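Local coordinates for protein 3-carboxy-cis,cis-muconate cycloisomerase (Acinetobacter calcoaceticus, PDB 1Q5N) that is a cycloisomerase of the fumarase/aspartase-like superfamily, a largely helical enzyme assembled from four copies of its chain, at residues R301-Q315 with A326-T338. Sequence-based numbering, arbitrary orientation.
Sequences RVPALMSSIYQSMVQ and AEWLSLPEIFQLT
Two consecutive long helices of the central helical bundle, 290-311 and 323-351, joined by a short connection, pack here roughly antiparallel; segments 301-311 and 326-338 run at 145° between their N-to-C directions, axes 9.4 Å apart at closest approach. Leu305 lies between Glu333, Ile334 and Leu337: its CB is 3.7 Å from Ile334 CG1, while its CD1 lies against the aliphatic CG of Glu333. Branched aliphatic side chains suit this buried seam. Ile334 also sends CD1 to Met306 CE, and the methionine reaches it by bending at chi2 (-56°) and again at chi3, its flexible thioether swinging back from a CB that points away. Val302 CG2 meets Leu337 CB at 3.9 Å.

Beyond Leu305, Arg301 CG rests against Leu337 CD1, and its NH1 makes a salt bridge to Glu333 OE2 (2.8 Å), coming from 41° above the carboxylate plane. Tyr13 OH also bonds this oxygen, probably steadying its negative charge. Toward the other end small serines admit water 1, which bridges Ser308 OG, Ser312 OG and Ser330 OG, each 2.9 Å away; Ser312 OG also hydrogen-bonds to Ala323 O. Just past the type I turn Gln311-Val314, Gln315 NE2 donates to Ser312 O. On the facing helix, Glu327 sets CG beside Ser312 CB and OE2 3.0 Å from Gln315 NE2, while Arg234 holds its OE1 in a salt bridge.

Around this pair, Leu331 and Phe335 pack on helix 110-146, Tyr310 and Thr338 touch helix 235-261, and Asn300 of a second subunit bonds Ser308 OG.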
loop_
_atom_site.group_PDB
_atom_site.type_symbol
_atom_site.label_atom_id
_atom_site.label_comp_id
_atom_site.label_asym_id
_atom_site.label_seq_id
_atom_site.Cartn_x
_atom_site.Cartn_y
_atom_site.Cartn_z
ATOM N N ARG A 301 -9.803 -0.063 1.700
ATOM C CA ARG A 301 -9.223 1.222 2.015
ATOM C C ARG A 301 -8.260 1.257 3.254
ATOM O O ARG A 301 -7.178 1.885 3.210
ATOM C CB ARG A 301 -10.407 2.186 2.146
ATOM C CG ARG A 301 -10.129 3.677 2.011
ATOM C CD ARG A 301 -9.696 4.144 0.591
ATOM N NE ARG A 301 -9.227 5.550 0.593
ATOM C CZ ARG A 301 -9.870 6.567 1.210
ATOM N NH1 ARG A 301 -10.993 6.353 1.896
ATOM N NH2 ARG A 301 -9.433 7.833 1.115
ATOM N N VAL A 302 -8.627 0.561 4.343
ATOM C CA VAL A 302 -7.802 0.574 5.535
ATOM C C VAL A 302 -6.409 -0.009 5.281
ATOM O O VAL A 302 -5.418 0.585 5.737
ATOM C CB VAL A 302 -8.560 -0.077 6.766
ATOM C CG1 VAL A 302 -7.622 -0.240 7.953
ATOM C CG2 VAL A 302 -9.664 0.896 7.214
ATOM N N PRO A 303 -6.294 -1.155 4.564
ATOM C CA PRO A 303 -4.943 -1.696 4.297
ATOM C C PRO A 303 -4.081 -0.687 3.532
ATOM O O PRO A 303 -2.848 -0.587 3.788
ATOM C CB PRO A 303 -5.210 -2.944 3.454
ATOM C CG PRO A 303 -6.553 -3.462 4.068
ATOM C CD PRO A 303 -7.337 -2.122 4.157
ATOM N N ALA A 304 -4.705 0.050 2.595
ATOM C CA ALA A 304 -3.965 1.077 1.834
ATOM C C ALA A 304 -3.550 2.203 2.782
ATOM O O ALA A 304 -2.434 2.646 2.722
ATOM C CB ALA A 304 -4.825 1.653 0.682
ATOM N N LEU A 305 -4.452 2.665 3.658
ATOM C CA LEU A 305 -4.097 3.724 4.603
ATOM C C LEU A 305 -2.968 3.261 5.576
ATOM O O LEU A 305 -2.162 4.113 6.053
ATOM C CB LEU A 305 -5.323 4.173 5.392
ATOM C CG LEU A 305 -6.369 4.848 4.496
ATOM C CD1 LEU A 305 -7.663 4.960 5.278
ATOM C CD2 LEU A 305 -5.900 6.244 4.040
ATOM N N MET A 306 -2.898 1.945 5.844
ATOM C CA MET A 306 -1.867 1.409 6.722
ATOM C C MET A 306 -0.491 1.650 6.080
ATOM O O MET A 306 0.474 1.971 6.798
ATOM C CB MET A 306 -2.016 -0.111 6.942
ATOM C CG MET A 306 -3.048 -0.562 7.972
ATOM S SD MET A 306 -2.772 0.170 9.612
ATOM C CE MET A 306 -4.150 1.013 9.631
ATOM N N SER A 307 -0.400 1.465 4.754
ATOM C CA SER A 307 0.863 1.680 4.060
ATOM C C SER A 307 1.320 3.123 4.359
ATOM O O SER A 307 2.461 3.378 4.733
ATOM C CB SER A 307 0.685 1.460 2.557
ATOM O OG SER A 307 1.507 2.329 1.797
ATOM N N SER A 308 0.392 4.056 4.251
ATOM C CA SER A 308 0.684 5.438 4.512
ATOM C C SER A 308 1.164 5.801 5.961
ATOM O O SER A 308 2.165 6.533 6.145
ATOM C CB SER A 308 -0.550 6.268 4.177
ATOM O OG SER A 308 -0.284 7.613 4.441
ATOM N N ILE A 309 0.454 5.277 6.961
ATOM C CA ILE A 309 0.728 5.560 8.336
ATOM C C ILE A 309 2.112 4.962 8.673
ATOM O O ILE A 309 2.897 5.610 9.383
ATOM C CB ILE A 309 -0.505 5.070 9.192
ATOM C CG1 ILE A 309 -0.876 6.135 10.217
ATOM C CG2 ILE A 309 -0.246 3.817 9.855
ATOM C CD1 ILE A 309 0.275 6.552 10.980
ATOM N N TYR A 310 2.435 3.772 8.141
ATOM C CA TYR A 310 3.761 3.190 8.341
ATOM C C TYR A 310 4.877 3.994 7.637
ATOM O O TYR A 310 5.952 4.141 8.216
ATOM C CB TYR A 310 3.799 1.741 7.869
ATOM C CG TYR A 310 3.358 0.767 8.957
ATOM C CD1 TYR A 310 4.251 0.337 9.958
ATOM C CD2 TYR A 310 2.015 0.325 9.023
ATOM C CE1 TYR A 310 3.825 -0.494 10.988
ATOM C CE2 TYR A 310 1.582 -0.505 10.058
ATOM C CZ TYR A 310 2.478 -0.910 11.023
ATOM O OH TYR A 310 2.020 -1.733 12.005
ATOM N N GLN A 311 4.659 4.494 6.408
ATOM C CA GLN A 311 5.693 5.328 5.776
ATOM C C GLN A 311 5.901 6.594 6.664
ATOM O O GLN A 311 6.996 7.102 6.752
ATOM C CB GLN A 311 5.291 5.894 4.412
ATOM C CG GLN A 311 5.178 5.015 3.224
ATOM C CD GLN A 311 4.597 5.857 2.047
ATOM O OE1 GLN A 311 5.249 6.824 1.620
ATOM N NE2 GLN A 311 3.372 5.512 1.558
ATOM N N SER A 312 4.846 7.110 7.295
ATOM C CA SER A 312 4.982 8.280 8.128
ATOM C C SER A 312 5.935 8.174 9.329
ATOM O O SER A 312 6.203 9.176 9.993
ATOM C CB SER A 312 3.612 8.766 8.611
ATOM O OG SER A 312 3.023 9.586 7.618
ATOM N N MET A 313 6.431 6.975 9.619
ATOM C CA MET A 313 7.403 6.803 10.716
ATOM C C MET A 313 8.740 7.409 10.357
ATOM O O MET A 313 9.504 7.779 11.250
ATOM C CB MET A 313 7.626 5.311 11.017
ATOM C CG MET A 313 6.323 4.707 11.503
ATOM S SD MET A 313 6.507 3.546 12.749
ATOM C CE MET A 313 7.384 4.477 14.001
ATOM N N VAL A 314 9.048 7.488 9.060
ATOM C CA VAL A 314 10.358 8.024 8.682
ATOM C C VAL A 314 10.273 9.560 8.721
ATOM O O VAL A 314 9.825 10.183 7.764
ATOM C CB VAL A 314 10.788 7.471 7.287
ATOM C CG1 VAL A 314 12.207 7.991 6.952
ATOM C CG2 VAL A 314 10.788 5.914 7.315
ATOM N N GLN A 315 10.715 10.146 9.838
ATOM C CA GLN A 315 10.591 11.586 10.061
ATOM C C GLN A 315 11.957 12.221 10.282
ATOM O O GLN A 315 12.782 11.671 11.018
ATOM C CB GLN A 315 9.717 11.853 11.304
ATOM C CG GLN A 315 8.379 11.122 11.357
ATOM C CD GLN A 315 7.198 12.068 11.641
ATOM O OE1 GLN A 315 7.395 13.131 12.217
ATOM N NE2 GLN A 315 5.965 11.671 11.237
ATOM N N ALA A 326 1.139 14.035 6.595
ATOM C CA ALA A 326 0.318 12.947 6.041
ATOM C C ALA A 326 -0.543 12.280 7.108
ATOM O O ALA A 326 -1.642 11.846 6.823
ATOM C CB ALA A 326 1.195 11.911 5.350
ATOM N N GLU A 327 -0.036 12.206 8.338
ATOM C CA GLU A 327 -0.802 11.611 9.455
ATOM C C GLU A 327 -2.118 12.345 9.665
ATOM O O GLU A 327 -3.131 11.731 10.045
ATOM C CB GLU A 327 -0.062 11.701 10.809
ATOM C CG GLU A 327 1.272 10.969 10.971
ATOM C CD GLU A 327 1.968 11.383 12.300
ATOM O OE1 GLU A 327 1.280 11.855 13.246
ATOM O OE2 GLU A 327 3.189 11.242 12.401
ATOM N N TRP A 328 -2.113 13.661 9.459
ATOM C CA TRP A 328 -3.341 14.399 9.695
ATOM C C TRP A 328 -4.446 13.939 8.767
ATOM O O TRP A 328 -5.616 14.173 9.059
ATOM C CB TRP A 328 -3.144 15.922 9.525
ATOM C CG TRP A 328 -2.002 16.503 10.282
ATOM C CD1 TRP A 328 -1.427 16.022 11.455
ATOM C CD2 TRP A 328 -1.269 17.677 9.932
ATOM N NE1 TRP A 328 -0.386 16.836 11.839
ATOM C CE2 TRP A 328 -0.260 17.855 10.925
ATOM C CE3 TRP A 328 -1.353 18.598 8.870
ATOM C CZ2 TRP A 328 0.645 18.917 10.887
ATOM C CZ3 TRP A 328 -0.446 19.668 8.831
ATOM C CH2 TRP A 328 0.541 19.815 9.829
ATOM N N LEU A 329 -4.082 13.353 7.626
ATOM C CA LEU A 329 -5.076 12.872 6.689
ATOM C C LEU A 329 -5.388 11.392 6.882
ATOM O O LEU A 329 -6.517 10.984 6.745
ATOM C CB LEU A 329 -4.598 13.050 5.249
ATOM C CG LEU A 329 -4.529 14.526 4.815
ATOM C CD1 LEU A 329 -3.912 14.624 3.442
ATOM C CD2 LEU A 329 -5.905 15.156 4.803
ATOM N N SER A 330 -4.399 10.578 7.223
ATOM C CA SER A 330 -4.676 9.166 7.303
ATOM C C SER A 330 -5.320 8.644 8.584
ATOM O O SER A 330 -6.284 7.890 8.503
ATOM C CB SER A 330 -3.380 8.398 7.009
ATOM O OG SER A 330 -2.463 8.596 8.086
ATOM N N LEU A 331 -4.781 9.030 9.752
ATOM C CA LEU A 331 -5.304 8.555 11.030
ATOM C C LEU A 331 -6.807 8.762 11.181
ATOM O O LEU A 331 -7.531 7.813 11.478
ATOM C CB LEU A 331 -4.551 9.166 12.229
ATOM C CG LEU A 331 -4.942 8.603 13.629
ATOM C CD1 LEU A 331 -4.584 7.118 13.748
ATOM C CD2 LEU A 331 -4.227 9.355 14.758
ATOM N N PRO A 332 -7.302 9.985 10.948
ATOM C CA PRO A 332 -8.760 10.140 11.107
ATOM C C PRO A 332 -9.563 9.202 10.157
ATOM O O PRO A 332 -10.596 8.647 10.554
ATOM C CB PRO A 332 -9.012 11.644 10.777
ATOM C CG PRO A 332 -7.647 12.294 11.004
ATOM C CD PRO A 332 -6.667 11.246 10.500
ATOM N N GLU A 333 -9.111 9.053 8.910
ATOM C CA GLU A 333 -9.840 8.213 7.954
ATOM C C GLU A 333 -9.898 6.770 8.475
ATOM O O GLU A 333 -10.950 6.138 8.381
ATOM C CB GLU A 333 -9.170 8.303 6.586
ATOM C CG GLU A 333 -9.844 7.630 5.394
ATOM C CD GLU A 333 -11.094 8.341 4.912
ATOM O OE1 GLU A 333 -11.245 9.531 5.284
ATOM O OE2 GLU A 333 -11.926 7.744 4.159
ATOM N N ILE A 334 -8.804 6.252 9.063
ATOM C CA ILE A 334 -8.779 4.873 9.578
ATOM C C ILE A 334 -9.821 4.710 10.697
ATOM O O ILE A 334 -10.604 3.766 10.677
ATOM C CB ILE A 334 -7.358 4.506 10.078
ATOM C CG1 ILE A 334 -6.412 4.648 8.901
ATOM C CG2 ILE A 334 -7.328 3.083 10.713
ATOM C CD1 ILE A 334 -5.025 4.197 9.117
ATOM N N PHE A 335 -9.842 5.627 11.668
ATOM C CA PHE A 335 -10.856 5.587 12.725
ATOM C C PHE A 335 -12.297 5.639 12.168
ATOM O O PHE A 335 -13.185 4.884 12.567
ATOM C CB PHE A 335 -10.697 6.791 13.655
ATOM C CG PHE A 335 -9.940 6.487 14.910
ATOM C CD1 PHE A 335 -10.543 5.731 15.926
ATOM C CD2 PHE A 335 -8.643 7.023 15.104
ATOM C CE1 PHE A 335 -9.890 5.498 17.138
ATOM C CE2 PHE A 335 -7.962 6.812 16.294
ATOM C CZ PHE A 335 -8.583 6.054 17.334
ATOM N N GLN A 336 -12.534 6.576 11.270
ATOM C CA GLN A 336 -13.857 6.724 10.692
ATOM C C GLN A 336 -14.358 5.514 9.908
ATOM O O GLN A 336 -15.547 5.183 10.006
ATOM C CB GLN A 336 -13.900 7.964 9.811
ATOM C CG GLN A 336 -14.155 9.215 10.602
ATOM C CD GLN A 336 -14.010 10.443 9.727
ATOM O OE1 GLN A 336 -12.898 10.881 9.460
ATOM N NE2 GLN A 336 -15.118 10.974 9.249
ATOM N N LEU A 337 -13.476 4.846 9.148
ATOM C CA LEU A 337 -13.858 3.655 8.382
ATOM C C LEU A 337 -14.077 2.465 9.310
ATOM O O LEU A 337 -14.986 1.638 9.068
ATOM C CB LEU A 337 -12.799 3.296 7.316
ATOM C CG LEU A 337 -12.755 4.287 6.146
ATOM C CD1 LEU A 337 -11.478 4.201 5.379
ATOM C CD2 LEU A 337 -13.928 4.012 5.238
ATOM N N THR A 338 -13.259 2.368 10.364
ATOM C CA THR A 338 -13.374 1.261 11.302
ATOM C C THR A 338 -14.690 1.355 12.109
ATOM O O THR A 338 -15.417 0.353 12.266
ATOM C CB THR A 338 -12.177 1.242 12.291
ATOM O OG1 THR A 338 -10.959 1.098 11.568
ATOM C CG2 THR A 338 -12.320 0.081 13.306
HETATM O O HOH W 1 0.262 8.776 7.082
#